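Local coordinates for protein AmbC (PDB 5O15) that catalyses, as a bifunctional dehydratase-cyclase domain of a polyketide synthase, dehydration and ring closure that probably build a heterocycle of ambruticin, at residues A29-Y34 with T102-D107; H45-D50 with P175-V180; V57-T62 with L89-R94; T109-F114 with R133-A138. All blocks are in the same frame, centred on the assembly; numbering follows the deposited sequence. Where two conformers were deposited one is given.

Contact 1: A29-Y34 with T102-D107; sequences ADRDGY and TVEALD
The guanidinium of Arg31 and the carboxylate of Glu104 lie with their planes only 14° apart, yet the salt bridge between them is long, Arg31 NH1 to Glu104 OE1 3.9 Å. A water sits at the guanidinium edge, in its plane, accepting from Arg31 NH1 at 2.9 Å and donating to Glu104 OE2 and Val103 O, and so bridges this solvent-side pair. The carboxylate of Asp32 is met from above its plane: Leu106 N donates to Asp32 OD2 at 3.0 Å, 56° out of the plane. A second water joins the same OD2 to Leu106 O. Asp32 has its CG trans to its own N (chi1 -178°), which carries the carboxylate across to Leu106, and OD1 turns to Arg112 in a salt bridge. Asparagine in this place would probably keep the shape but leave Arg112 without its counter-charge.

In the double hotdog fold this is where strand 34-41 begins alongside the end of strand 96-103. Tyr34 and Val103 form an antiparallel hydrogen-bonded pair, Tyr34 N to Val103 O 3.0 Å and Val103 N to Tyr34 O 2.9 Å. The CB atoms of Tyr34 and Val103 meet at 4.1 Å on the face turned to Val75 of helix 61-75. Gly33 suits its place, because a CB there would clash with Val103 O.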
loop_
_atom_site.group_PDB
_atom_site.type_symbol
_atom_site.label_atom_id
_atom_site.label_comp_id
_atom_site.label_asym_id
_atom_site.label_seq_id
_atom_site.Cartn_x
_atom_site.Cartn_y
_atom_site.Cartn_z
ATOM N N ALA A 29 25.835 -8.249 -13.687
ATOM C CA ALA A 29 26.646 -9.081 -14.543
ATOM C C ALA A 29 27.463 -10.108 -13.788
ATOM O O ALA A 29 27.858 -11.115 -14.387
ATOM C CB ALA A 29 27.603 -8.212 -15.371
ATOM N N ASP A 30 27.772 -9.860 -12.513
ATOM C CA ASP A 30 28.709 -10.681 -11.760
ATOM C C ASP A 30 28.031 -11.631 -10.779
ATOM O O ASP A 30 28.722 -12.434 -10.136
ATOM C CB ASP A 30 29.706 -9.785 -11.015
ATOM C CG ASP A 30 29.056 -8.964 -9.885
ATOM O OD1 ASP A 30 27.815 -8.598 -9.906
ATOM O OD2 ASP A 30 29.833 -8.700 -8.947
ATOM N N ARG A 31 26.706 -11.551 -10.645
ATOM C CA ARG A 31 25.926 -12.401 -9.745
ATOM C C ARG A 31 24.469 -12.333 -10.202
ATOM O O ARG A 31 24.096 -11.489 -11.026
ATOM C CB ARG A 31 26.066 -11.938 -8.293
ATOM C CG ARG A 31 25.670 -10.486 -8.029
ATOM C CD ARG A 31 25.932 -10.134 -6.549
ATOM N NE ARG A 31 25.877 -8.697 -6.264
ATOM C CZ ARG A 31 24.829 -8.037 -5.809
ATOM N NH1 ARG A 31 23.688 -8.665 -5.576
ATOM N NH2 ARG A 31 24.950 -6.737 -5.596
ATOM N N ASP A 32 23.671 -13.268 -9.700
ATOM C CA ASP A 32 22.230 -13.283 -9.973
ATOM C C ASP A 32 21.572 -12.248 -9.081
ATOM O O ASP A 32 21.333 -12.480 -7.893
ATOM C CB ASP A 32 21.651 -14.664 -9.707
ATOM C CG ASP A 32 20.150 -14.744 -10.025
ATOM O OD1 ASP A 32 19.639 -13.826 -10.671
ATOM O OD2 ASP A 32 19.485 -15.738 -9.656
ATOM N N GLY A 33 21.341 -11.085 -9.650
ATOM C CA GLY A 33 20.670 -10.029 -8.902
ATOM C C GLY A 33 20.320 -8.887 -9.824
ATOM O O GLY A 33 20.714 -8.845 -10.989
ATOM N N TYR A 34 19.581 -7.936 -9.265
ATOM C CA TYR A 34 19.120 -6.763 -9.993
ATOM C C TYR A 34 19.209 -5.549 -9.090
ATOM O O TYR A 34 19.059 -5.650 -7.872
ATOM C CB TYR A 34 17.662 -6.856 -10.460
ATOM C CG TYR A 34 17.409 -7.949 -11.466
ATOM C CD1 TYR A 34 17.328 -9.281 -11.087
ATOM C CD2 TYR A 34 17.134 -7.633 -12.783
ATOM C CE1 TYR A 34 17.046 -10.278 -12.014
ATOM C CE2 TYR A 34 16.850 -8.626 -13.722
ATOM C CZ TYR A 34 16.791 -9.935 -13.335
ATOM O OH TYR A 34 16.491 -10.904 -14.265
ATOM N N THR A 102 16.877 -3.290 -4.399
ATOM C CA THR A 102 17.872 -4.348 -4.576
ATOM C C THR A 102 17.127 -5.673 -4.618
ATOM O O THR A 102 16.213 -5.918 -3.827
ATOM C CB THR A 102 18.959 -4.282 -3.470
ATOM O OG1 THR A 102 18.402 -4.365 -2.177
ATOM C CG2 THR A 102 19.720 -3.011 -3.521
ATOM N N VAL A 103 17.523 -6.552 -5.549
ATOM C CA VAL A 103 16.922 -7.866 -5.663
ATOM C C VAL A 103 18.047 -8.886 -5.664
ATOM O O VAL A 103 19.000 -8.767 -6.459
ATOM C CB VAL A 103 16.047 -8.008 -6.924
ATOM C CG1 VAL A 103 15.319 -9.365 -6.901
ATOM C CG2 VAL A 103 15.001 -6.881 -7.014
ATOM N N GLU A 104 17.899 -9.916 -4.849
ATOM C CA GLU A 104 18.915 -10.927 -4.619
ATOM C C GLU A 104 18.657 -12.133 -5.510
ATOM O O GLU A 104 17.744 -12.190 -6.336
ATOM C CB GLU A 104 18.911 -11.319 -3.141
ATOM C CG GLU A 104 19.116 -10.173 -2.160
ATOM C CD GLU A 104 20.348 -9.370 -2.477
ATOM O OE1 GLU A 104 21.399 -9.992 -2.697
ATOM O OE2 GLU A 104 20.284 -8.118 -2.530
ATOM N N ALA A 105 19.545 -13.122 -5.354
ATOM C CA ALA A 105 19.532 -14.296 -6.229
ATOM C C ALA A 105 18.304 -15.185 -6.032
ATOM O O ALA A 105 17.775 -15.322 -4.933
ATOM C CB ALA A 105 20.780 -15.147 -5.980
ATOM N N LEU A 106 17.885 -15.814 -7.124
ATOM C CA LEU A 106 16.808 -16.792 -7.083
ATOM C C LEU A 106 17.279 -18.034 -6.358
ATOM O O LEU A 106 18.288 -18.639 -6.744
ATOM C CB LEU A 106 16.414 -17.155 -8.511
ATOM C CG LEU A 106 15.152 -18.001 -8.634
ATOM C CD1 LEU A 106 13.880 -17.185 -8.355
ATOM C CD2 LEU A 106 15.067 -18.617 -10.006
ATOM N N ASP A 107 16.570 -18.454 -5.334
ATOM C CA ASP A 107 16.933 -19.611 -4.549
ATOM C C ASP A 107 16.266 -20.864 -5.103
ATOM O O ASP A 107 15.520 -20.832 -6.083
ATOM C CB ASP A 107 16.702 -19.353 -3.056
ATOM C CG ASP A 107 15.256 -19.330 -2.642
ATOM O OD1 ASP A 107 14.395 -19.825 -3.381
ATOM O OD2 ASP A 107 14.988 -18.781 -1.549
HETATM O O HOH W 1 21.177 -7.284 -4.933
HETATM O O HOH W 2 20.388 -17.930 -8.484
#

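Contact 2: H45-D50 with P175-V180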
loop_
_atom_site.group_PDB
_atom_site.type_symbol
_atom_site.label_atom_id
_atom_site.label_comp_id
_atom_site.label_asym_id
_atom_site.label_seq_id
_atom_site.Cartn_x
_atom_site.Cartn_y
_atom_site.Cartn_z
ATOM N N HIS A 45 4.959 14.528 -8.122
ATOM C CA HIS A 45 3.987 13.674 -7.451
ATOM C C HIS A 45 3.552 14.339 -6.159
ATOM O O HIS A 45 3.695 13.767 -5.077
ATOM C CB HIS A 45 4.579 12.283 -7.205
ATOM C CG HIS A 45 4.759 11.531 -8.471
ATOM N ND1 HIS A 45 3.750 10.795 -9.051
ATOM C CD2 HIS A 45 5.795 11.501 -9.341
ATOM C CE1 HIS A 45 4.164 10.317 -10.205
ATOM N NE2 HIS A 45 5.399 10.744 -10.411
ATOM N N ALA A 46 3.003 15.547 -6.262
ATOM C CA ALA A 46 2.608 16.287 -5.075
ATOM C C ALA A 46 1.556 15.544 -4.268
ATOM O O ALA A 46 1.457 15.768 -3.060
ATOM C CB ALA A 46 2.098 17.680 -5.458
ATOM N N TRP A 47 0.786 14.658 -4.901
ATOM C CA TRP A 47 -0.201 13.870 -4.176
ATOM C C TRP A 47 0.375 13.136 -2.970
ATOM O O TRP A 47 -0.363 12.894 -2.007
ATOM C CB TRP A 47 -0.923 12.888 -5.093
ATOM C CG TRP A 47 -0.050 11.838 -5.734
ATOM C CD1 TRP A 47 0.615 11.927 -6.925
ATOM C CD2 TRP A 47 0.232 10.526 -5.227
ATOM N NE1 TRP A 47 1.303 10.759 -7.179
ATOM C CE2 TRP A 47 1.068 9.884 -6.157
ATOM C CE3 TRP A 47 -0.162 9.828 -4.087
ATOM C CZ2 TRP A 47 1.507 8.603 -5.979
ATOM C CZ3 TRP A 47 0.306 8.542 -3.915
ATOM C CH2 TRP A 47 1.130 7.957 -4.855
ATOM N N VAL A 48 1.663 12.719 -3.005
ATOM C CA VAL A 48 2.167 11.949 -1.874
ATOM C C VAL A 48 2.153 12.785 -0.606
ATOM O O VAL A 48 2.100 12.238 0.499
ATOM C CB VAL A 48 3.575 11.361 -2.140
ATOM C CG1 VAL A 48 3.522 10.430 -3.321
ATOM C CG2 VAL A 48 4.638 12.436 -2.338
ATOM N N LEU A 49 2.251 14.113 -0.742
ATOM C CA LEU A 49 2.257 15.009 0.411
ATOM C C LEU A 49 0.920 15.058 1.125
ATOM O O LEU A 49 0.841 15.606 2.232
ATOM C CB LEU A 49 2.696 16.415 -0.011
ATOM C CG LEU A 49 4.107 16.511 -0.601
ATOM C CD1 LEU A 49 4.359 17.938 -1.132
ATOM C CD2 LEU A 49 5.130 16.083 0.439
ATOM N N ASP A 50 -0.151 14.553 0.500
ATOM C CA ASP A 50 -1.416 14.451 1.198
ATOM C C ASP A 50 -1.417 13.336 2.230
ATOM O O ASP A 50 -2.369 13.258 3.035
ATOM C CB ASP A 50 -2.539 14.180 0.196
ATOM C CG ASP A 50 -2.904 15.381 -0.674
ATOM O OD1 ASP A 50 -2.378 16.480 -0.441
ATOM O OD2 ASP A 50 -3.740 15.186 -1.590
ATOM N N PRO A 175 -6.557 15.473 0.005
ATOM C CA PRO A 175 -7.579 14.875 -0.871
ATOM C C PRO A 175 -7.192 13.565 -1.535
ATOM O O PRO A 175 -8.056 12.730 -1.794
ATOM C CB PRO A 175 -7.784 15.968 -1.930
ATOM C CG PRO A 175 -7.380 17.211 -1.294
ATOM C CD PRO A 175 -6.337 16.903 -0.294
ATOM N N ALA A 176 -5.911 13.339 -1.839
ATOM C CA ALA A 176 -5.540 12.104 -2.534
ATOM C C ALA A 176 -5.803 10.872 -1.679
ATOM O O ALA A 176 -5.912 9.764 -2.218
ATOM C CB ALA A 176 -4.070 12.127 -2.954
ATOM N N PHE A 177 -5.905 11.040 -0.361
ATOM C CA PHE A 177 -6.082 9.944 0.588
ATOM C C PHE A 177 -7.485 9.932 1.172
ATOM O O PHE A 177 -7.688 9.474 2.297
ATOM C CB PHE A 177 -4.958 9.917 1.624
ATOM C CG PHE A 177 -3.676 9.566 0.976
ATOM C CD1 PHE A 177 -3.309 8.245 0.796
ATOM C CD2 PHE A 177 -2.861 10.542 0.430
ATOM C CE1 PHE A 177 -2.141 7.915 0.114
ATOM C CE2 PHE A 177 -1.727 10.226 -0.266
ATOM C CZ PHE A 177 -1.360 8.912 -0.396
ATOM N N ARG A 178 -8.454 10.352 0.361
ATOM C CA ARG A 178 -9.880 10.163 0.639
ATOM C C ARG A 178 -10.444 9.406 -0.555
ATOM O O ARG A 178 -11.072 10.002 -1.432
ATOM C CB ARG A 178 -10.601 11.498 0.882
ATOM C CG ARG A 178 -10.387 12.029 2.285
ATOM C CD ARG A 178 -11.270 13.260 2.621
ATOM N NE ARG A 178 -10.614 14.455 2.154
ATOM C CZ ARG A 178 -9.616 15.065 2.789
ATOM N NH1 ARG A 178 -9.146 14.561 3.918
ATOM N NH2 ARG A 178 -9.066 16.170 2.282
ATOM N N GLY A 179 -10.167 8.098 -0.615
ATOM C CA GLY A 179 -10.450 7.328 -1.801
ATOM C C GLY A 179 -11.553 6.317 -1.658
ATOM O O GLY A 179 -11.654 5.424 -2.511
ATOM N N VAL A 180 -12.369 6.400 -0.625
ATOM C CA VAL A 180 -13.455 5.456 -0.398
ATOM C C VAL A 180 -14.770 6.166 -0.687
ATOM O O VAL A 180 -15.149 7.112 0.018
ATOM C CB VAL A 180 -13.464 4.921 1.035
ATOM C CG1 VAL A 180 -14.523 3.827 1.179
ATOM C CG2 VAL A 180 -12.119 4.357 1.410
#
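One hydrogen bond joins the segments: Ala176 N donates to Asp50 OD2 at 2.9 Å, nearly straight at 165°, reaching the oxygen on its anti side and 21° out of the carboxylate plane. Asp50 OD2 also lies against the ring of Pro175, 3.4 Å from Pro175 CD; Pro175 N has no hydrogen to offer, so Ala176 supplies the N-H. An alanine replacing Asp50 would probably leave Ala176 N without this acceptor and open a gap beside the proline ring. A further bond, within 45-50, runs from Trp47 NE1 to His45 ND1 at 3.1 Å; it lies in the imidazole plane and helps to fix the indole.

Apolar side chains pack beside these bonds. Trp47 CB touches Ala176 CB at 3.9 Å, where a small methyl fits against the indole stem, and Phe177 CD2 packs on Asp50 CB at 3.7 Å. The two aromatics meet at their rims, Phe177 CZ lying at the indole edge, 3.9 Å from Trp47 CZ3.

The Phe177 ring also turns its edge to a carbonyl, CE2 coming within 3.5 Å of Trp47 O. Phe177 further meets the ring of His51 and touches Asp215 of helix 211-225.

His51 opens the HxxxGxxxxP sequence of polyketide synthase dehydratases, and Asp215 belongs to a DxxxQ sequence. A hydrogen bond from a backbone N-H to a carboxylate, backed by aromatic edges, thus joins the two hotdogs beside what is probably the active site.

Contact 3: V57-T62 with L89-R94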
loop_
_atom_site.group_PDB
_atom_site.type_symbol
_atom_site.label_atom_id
_atom_site.label_comp_id
_atom_site.label_asym_id
_atom_site.label_seq_id
_atom_site.Cartn_x
_atom_site.Cartn_y
_atom_site.Cartn_z
ATOM N N VAL A 57 4.541 13.839 7.667
ATOM C CA VAL A 57 4.332 13.611 6.241
ATOM C C VAL A 57 5.281 12.498 5.804
ATOM O O VAL A 57 6.502 12.690 5.768
ATOM C CB VAL A 57 4.574 14.891 5.437
ATOM C CG1 VAL A 57 4.184 14.652 4.004
ATOM C CG2 VAL A 57 3.814 16.084 6.048
ATOM N N ILE A 58 4.733 11.336 5.483
ATOM C CA ILE A 58 5.542 10.180 5.108
ATOM C C ILE A 58 4.915 9.512 3.895
ATOM O O ILE A 58 3.700 9.570 3.680
ATOM C CB ILE A 58 5.692 9.151 6.249
ATOM C CG1 ILE A 58 4.325 8.639 6.724
ATOM C CG2 ILE A 58 6.560 9.722 7.348
ATOM C CD1 ILE A 58 4.428 7.557 7.796
ATOM N N LEU A 59 5.746 8.858 3.098
ATOM C CA LEU A 59 5.241 8.114 1.963
ATOM C C LEU A 59 4.302 7.019 2.475
ATOM O O LEU A 59 4.597 6.386 3.480
ATOM C CB LEU A 59 6.429 7.519 1.197
ATOM C CG LEU A 59 6.128 6.983 -0.215
ATOM C CD1 LEU A 59 5.751 8.090 -1.221
ATOM C CD2 LEU A 59 7.260 6.153 -0.712
ATOM N N PRO A 60 3.157 6.778 1.836
ATOM C CA PRO A 60 2.337 5.638 2.275
ATOM C C PRO A 60 3.084 4.326 2.124
ATOM O O PRO A 60 3.775 4.106 1.134
ATOM C CB PRO A 60 1.121 5.684 1.345
ATOM C CG PRO A 60 1.592 6.406 0.156
ATOM C CD PRO A 60 2.582 7.430 0.657
ATOM N N GLY A 61 2.915 3.421 3.094
ATOM C CA GLY A 61 3.526 2.104 2.984
ATOM C C GLY A 61 3.092 1.314 1.759
ATOM O O GLY A 61 3.840 0.450 1.269
ATOM N N THR A 62 1.891 1.625 1.228
ATOM C CA THR A 62 1.480 1.007 -0.029
ATOM C C THR A 62 2.384 1.391 -1.188
ATOM O O THR A 62 2.404 0.682 -2.199
ATOM C CB THR A 62 0.043 1.387 -0.371
ATOM O OG1 THR A 62 -0.034 2.809 -0.392
ATOM C CG2 THR A 62 -0.960 0.822 0.625
ATOM N N LEU A 89 9.492 6.768 5.182
ATOM C CA LEU A 89 10.197 7.662 4.279
ATOM C C LEU A 89 9.564 9.039 4.466
ATOM O O LEU A 89 8.415 9.279 4.054
ATOM C CB LEU A 89 10.061 7.161 2.844
ATOM C CG LEU A 89 10.922 7.770 1.739
ATOM C CD1 LEU A 89 11.041 6.852 0.528
ATOM C CD2 LEU A 89 10.489 9.128 1.303
ATOM N N ALA A 90 10.301 9.919 5.134
ATOM C CA ALA A 90 9.873 11.294 5.340
ATOM C C ALA A 90 9.955 12.031 4.018
ATOM O O ALA A 90 10.936 11.903 3.290
ATOM C CB ALA A 90 10.778 11.958 6.375
ATOM N N LEU A 91 8.942 12.776 3.705
ATOM C CA LEU A 91 8.863 13.389 2.381
ATOM C C LEU A 91 9.252 14.851 2.441
ATOM O O LEU A 91 8.738 15.584 3.293
ATOM C CB LEU A 91 7.451 13.285 1.831
ATOM C CG LEU A 91 7.007 11.874 1.426
ATOM C CD1 LEU A 91 5.503 11.814 1.247
ATOM C CD2 LEU A 91 7.734 11.420 0.156
ATOM N N PRO A 92 10.085 15.332 1.525
ATOM C CA PRO A 92 10.399 16.764 1.490
ATOM C C PRO A 92 9.222 17.538 0.944
ATOM O O PRO A 92 8.473 17.039 0.102
ATOM C CB PRO A 92 11.573 16.832 0.514
ATOM C CG PRO A 92 11.290 15.722 -0.441
ATOM C CD PRO A 92 10.675 14.614 0.382
ATOM N N ALA A 93 9.066 18.777 1.426
ATOM C CA ALA A 93 7.923 19.584 1.016
ATOM C C ALA A 93 8.006 19.971 -0.453
ATOM O O ALA A 93 6.968 20.105 -1.111
ATOM C CB ALA A 93 7.806 20.833 1.891
ATOM N N ARG A 94 9.218 20.144 -0.979
ATOM C CA ARG A 94 9.419 20.524 -2.370
ATOM C C ARG A 94 10.792 20.032 -2.810
ATOM O O ARG A 94 11.736 20.814 -2.949
ATOM C CB ARG A 94 9.287 22.045 -2.537
ATOM C CG ARG A 94 9.504 22.536 -3.970
ATOM C CD ARG A 94 9.111 23.995 -4.155
ATOM N NE ARG A 94 7.690 24.207 -3.887
ATOM C CZ ARG A 94 6.715 24.046 -4.781
ATOM N NH1 ARG A 94 6.988 23.663 -6.024
ATOM N NH2 ARG A 94 5.456 24.265 -4.423
HETATM O O HOH W 3 6.790 5.762 4.947
#
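Leu91 reaches from 89-94 into the bend of 57-62, and its atoms can be followed from Val57 to the Leu59 side chain. Leu91 CB lies 4.2 Å from Val57 CG1, the two side chains crossing at about a right angle. Chi1 of -71° sets CG opposite the carbonyl carbon, which turns the branch toward residues 57-62, Leu91 CG lying 3.7 Å from Leu59 N. Leu91 CD1 goes deeper and rests on the peptide between Ile58 and Leu59, 3.6 Å from Ile58 C. Leu91 CD2 ends against Leu59 CD1 at 4.1 Å. A branched, flexible leucine suits this place because its two methyls can cover a peptide and a side chain at once; Val48 closes in on the same group.

The backbones are bridged on both flanks of Ile58 and Ala90: Leu91 N donates to Val57 O at 3.2 Å, and Leu59 N to Leu89 O at 2.9 Å. Beyond them Leu59 and Leu89 run side by side, CB to CB 4.0 Å, and a water links Leu59 O to Leu89 N.

Ile58 O accepts from His51 ND1. His51 and Pro60 are the two ends of the HxxxGxxxxP motif of dehydratase domains, which here leads directly into the central helix 61-75 of the first hotdog.

Contact 4: T109-F114 with R133-A138; sequences TGRRGF and RGVLGA
Strands 112-114 and 133-137 run antiparallel at 148°, with Arg112-Leu136 and Phe114-Gly134 as hydrogen-bonded pairs around the non-hydrogen-bonded pair Gly113-Val135. They belong to the beta hairpin of strands 112-120 and 129-137, part of the sheet that wraps helix 61-75 in the first hotdog. The shortest of the four backbone bonds is Leu136 N to Arg112 O, 2.8 Å; carbonyls also receive CA-H contacts, as from Arg111 CA to Leu136 O at 3.1 Å.

On the helix side, Phe114 folds across to its partner strand. Chi1 of 74° places CG between the backbone N and the carbonyl carbon, and this swings the ring over Gly134, whose N lies 3.6 Å above one face, near the rim. Any CB at Gly134 would collide with Phe114 CE1, so glycine is what lets the ring lie on the backbone, a pairing known as aromatic rescue of glycine. Leu136 finishes the cover, Leu136 CD2 to Phe114 CD1 3.6 Å, and reaches Val75; Phe114 itself touches Ala68 of the same helix. Arg112 starts on this face, but its guanidinium turns away from the partner strand to Glu104 O, which accepts from NH1, and to Asp32, with which it forms a salt bridge.

On the face that bears Val135, Arg111, bent at chi3, lays its side chain across that valine: Arg111 CB is 3.6 Å from Val135 CG1, and NH1 continues to Ser81 OG. A water at the guanidinium edge accepts from Arg111 NH1 and Ala138 N. Val135 CG1 itself sits 3.4 Å above the guanidinium plane of Arg111, displaced toward its rim.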
loop_
_atom_site.group_PDB
_atom_site.type_symbol
_atom_site.label_atom_id
_atom_site.label_comp_id
_atom_site.label_asym_id
_atom_site.label_seq_id
_atom_site.Cartn_x
_atom_site.Cartn_y
_atom_site.Cartn_z
ATOM N N THR A 109 13.907 -22.602 -4.028
ATOM C CA THR A 109 12.453 -22.597 -3.906
ATOM C C THR A 109 11.802 -21.535 -4.784
ATOM O O THR A 109 10.595 -21.281 -4.663
ATOM C CB THR A 109 12.047 -22.395 -2.444
ATOM O OG1 THR A 109 12.514 -21.122 -1.975
ATOM C CG2 THR A 109 12.630 -23.506 -1.582
ATOM N N GLY A 110 12.569 -20.904 -5.667
ATOM C CA GLY A 110 11.981 -19.963 -6.594
ATOM C C GLY A 110 11.673 -18.607 -5.989
ATOM O O GLY A 110 10.746 -17.922 -6.447
ATOM N N ARG A 111 12.441 -18.183 -4.983
ATOM C CA ARG A 111 12.188 -16.932 -4.280
ATOM C C ARG A 111 13.425 -16.061 -4.313
ATOM O O ARG A 111 14.558 -16.590 -4.411
ATOM C CB ARG A 111 11.808 -17.231 -2.849
ATOM C CG ARG A 111 10.507 -17.987 -2.787
ATOM C CD ARG A 111 10.358 -18.810 -1.506
ATOM N NE ARG A 111 10.155 -17.972 -0.332
ATOM C CZ ARG A 111 8.987 -17.422 0.003
ATOM N NH1 ARG A 111 7.931 -17.590 -0.778
ATOM N NH2 ARG A 111 8.870 -16.691 1.107
ATOM N N ARG A 112 13.238 -14.747 -4.264
ATOM C CA ARG A 112 14.314 -13.764 -4.243
ATOM C C ARG A 112 14.115 -12.780 -3.104
ATOM O O ARG A 112 13.029 -12.164 -2.993
ATOM C CB ARG A 112 14.413 -12.946 -5.524
ATOM C CG ARG A 112 14.760 -13.714 -6.794
ATOM C CD ARG A 112 14.783 -12.788 -7.960
ATOM N NE ARG A 112 15.099 -13.395 -9.234
ATOM C CZ ARG A 112 16.319 -13.452 -9.747
ATOM N NH1 ARG A 112 17.343 -12.940 -9.077
ATOM N NH2 ARG A 112 16.510 -14.010 -10.937
ATOM N N GLY A 113 15.125 -12.547 -2.283
ATOM C CA GLY A 113 15.039 -11.438 -1.347
ATOM C C GLY A 113 15.101 -10.103 -2.058
ATOM O O GLY A 113 15.582 -9.972 -3.177
ATOM N N PHE A 114 14.552 -9.070 -1.407
ATOM C CA PHE A 114 14.646 -7.725 -1.949
ATOM C C PHE A 114 14.679 -6.724 -0.805
ATOM O O PHE A 114 14.305 -7.040 0.321
ATOM C CB PHE A 114 13.484 -7.402 -2.911
ATOM C CG PHE A 114 12.184 -7.173 -2.207
ATOM C CD1 PHE A 114 11.329 -8.208 -1.930
ATOM C CD2 PHE A 114 11.848 -5.892 -1.788
ATOM C CE1 PHE A 114 10.148 -7.992 -1.254
ATOM C CE2 PHE A 114 10.617 -5.649 -1.104
ATOM C CZ PHE A 114 9.819 -6.698 -0.834
ATOM N N ARG A 133 11.885 -4.575 3.352
ATOM C CA ARG A 133 12.574 -5.765 2.913
ATOM C C ARG A 133 11.577 -6.872 2.746
ATOM O O ARG A 133 10.502 -6.839 3.324
ATOM C CB ARG A 133 13.582 -6.237 3.979
ATOM C CG ARG A 133 14.693 -5.291 4.256
ATOM C CD ARG A 133 15.704 -5.849 5.267
ATOM N NE ARG A 133 16.779 -4.866 5.431
ATOM C CZ ARG A 133 17.792 -4.734 4.578
ATOM N NH1 ARG A 133 17.898 -5.559 3.540
ATOM N NH2 ARG A 133 18.713 -3.805 4.786
ATOM N N GLY A 134 11.935 -7.880 1.984
ATOM C CA GLY A 134 11.033 -8.995 1.878
ATOM C C GLY A 134 11.522 -10.027 0.907
ATOM O O GLY A 134 12.724 -10.147 0.637
ATOM N N VAL A 135 10.579 -10.779 0.363
ATOM C CA VAL A 135 10.858 -11.877 -0.539
ATOM C C VAL A 135 9.834 -11.837 -1.665
ATOM O O VAL A 135 8.631 -11.630 -1.407
ATOM C CB VAL A 135 10.786 -13.225 0.205
ATOM C CG1 VAL A 135 11.019 -14.377 -0.741
ATOM C CG2 VAL A 135 11.739 -13.250 1.382
ATOM N N LEU A 136 10.280 -11.988 -2.905
ATOM C CA LEU A 136 9.477 -12.174 -4.110
ATOM C C LEU A 136 9.333 -13.656 -4.405
ATOM O O LEU A 136 10.280 -14.431 -4.154
ATOM C CB LEU A 136 10.135 -11.463 -5.288
ATOM C CG LEU A 136 10.484 -9.988 -5.073
ATOM C CD1 LEU A 136 11.234 -9.403 -6.288
ATOM C CD2 LEU A 136 9.229 -9.160 -4.746
ATOM N N GLY A 137 8.232 -14.073 -5.006
ATOM C CA GLY A 137 8.054 -15.489 -5.226
ATOM C C GLY A 137 6.855 -15.813 -6.071
ATOM O O GLY A 137 6.305 -14.965 -6.770
ATOM N N ALA A 138 6.459 -17.074 -5.994
ATOM C CA ALA A 138 5.307 -17.580 -6.729
ATOM C C ALA A 138 4.004 -17.010 -6.170
ATOM O O ALA A 138 3.913 -16.645 -5.000
ATOM C CB ALA A 138 5.293 -19.109 -6.657
HETATM O O HOH W 4 8.123 -19.246 -5.017
HETATM O O HOH W 5 7.173 -18.571 -3.306
HETATM O O HOH W 6 16.408 -7.836 2.252
#

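From the N terminus, residues 29-34 open the loop that contact 1 closes at 102-107, and contact 3 (57-62 with 89-94) closes a shorter loop within it, around helix 61-75. Contact 4 follows in series, pairing the strand after 102-107 with its hairpin partner; the two touch, Glu104 N lying 2.9 Å from Gly113 O, so both build the same sheet of the first hotdog. Contact 2 begins at 45-50, inside the loop of contact 1, and ends at 175-180, so it crosses contact 1 while enclosing contacts 3 and 4. It ties the two hotdogs together and packs on contact 3, about 34 Å from contact 1 between centres.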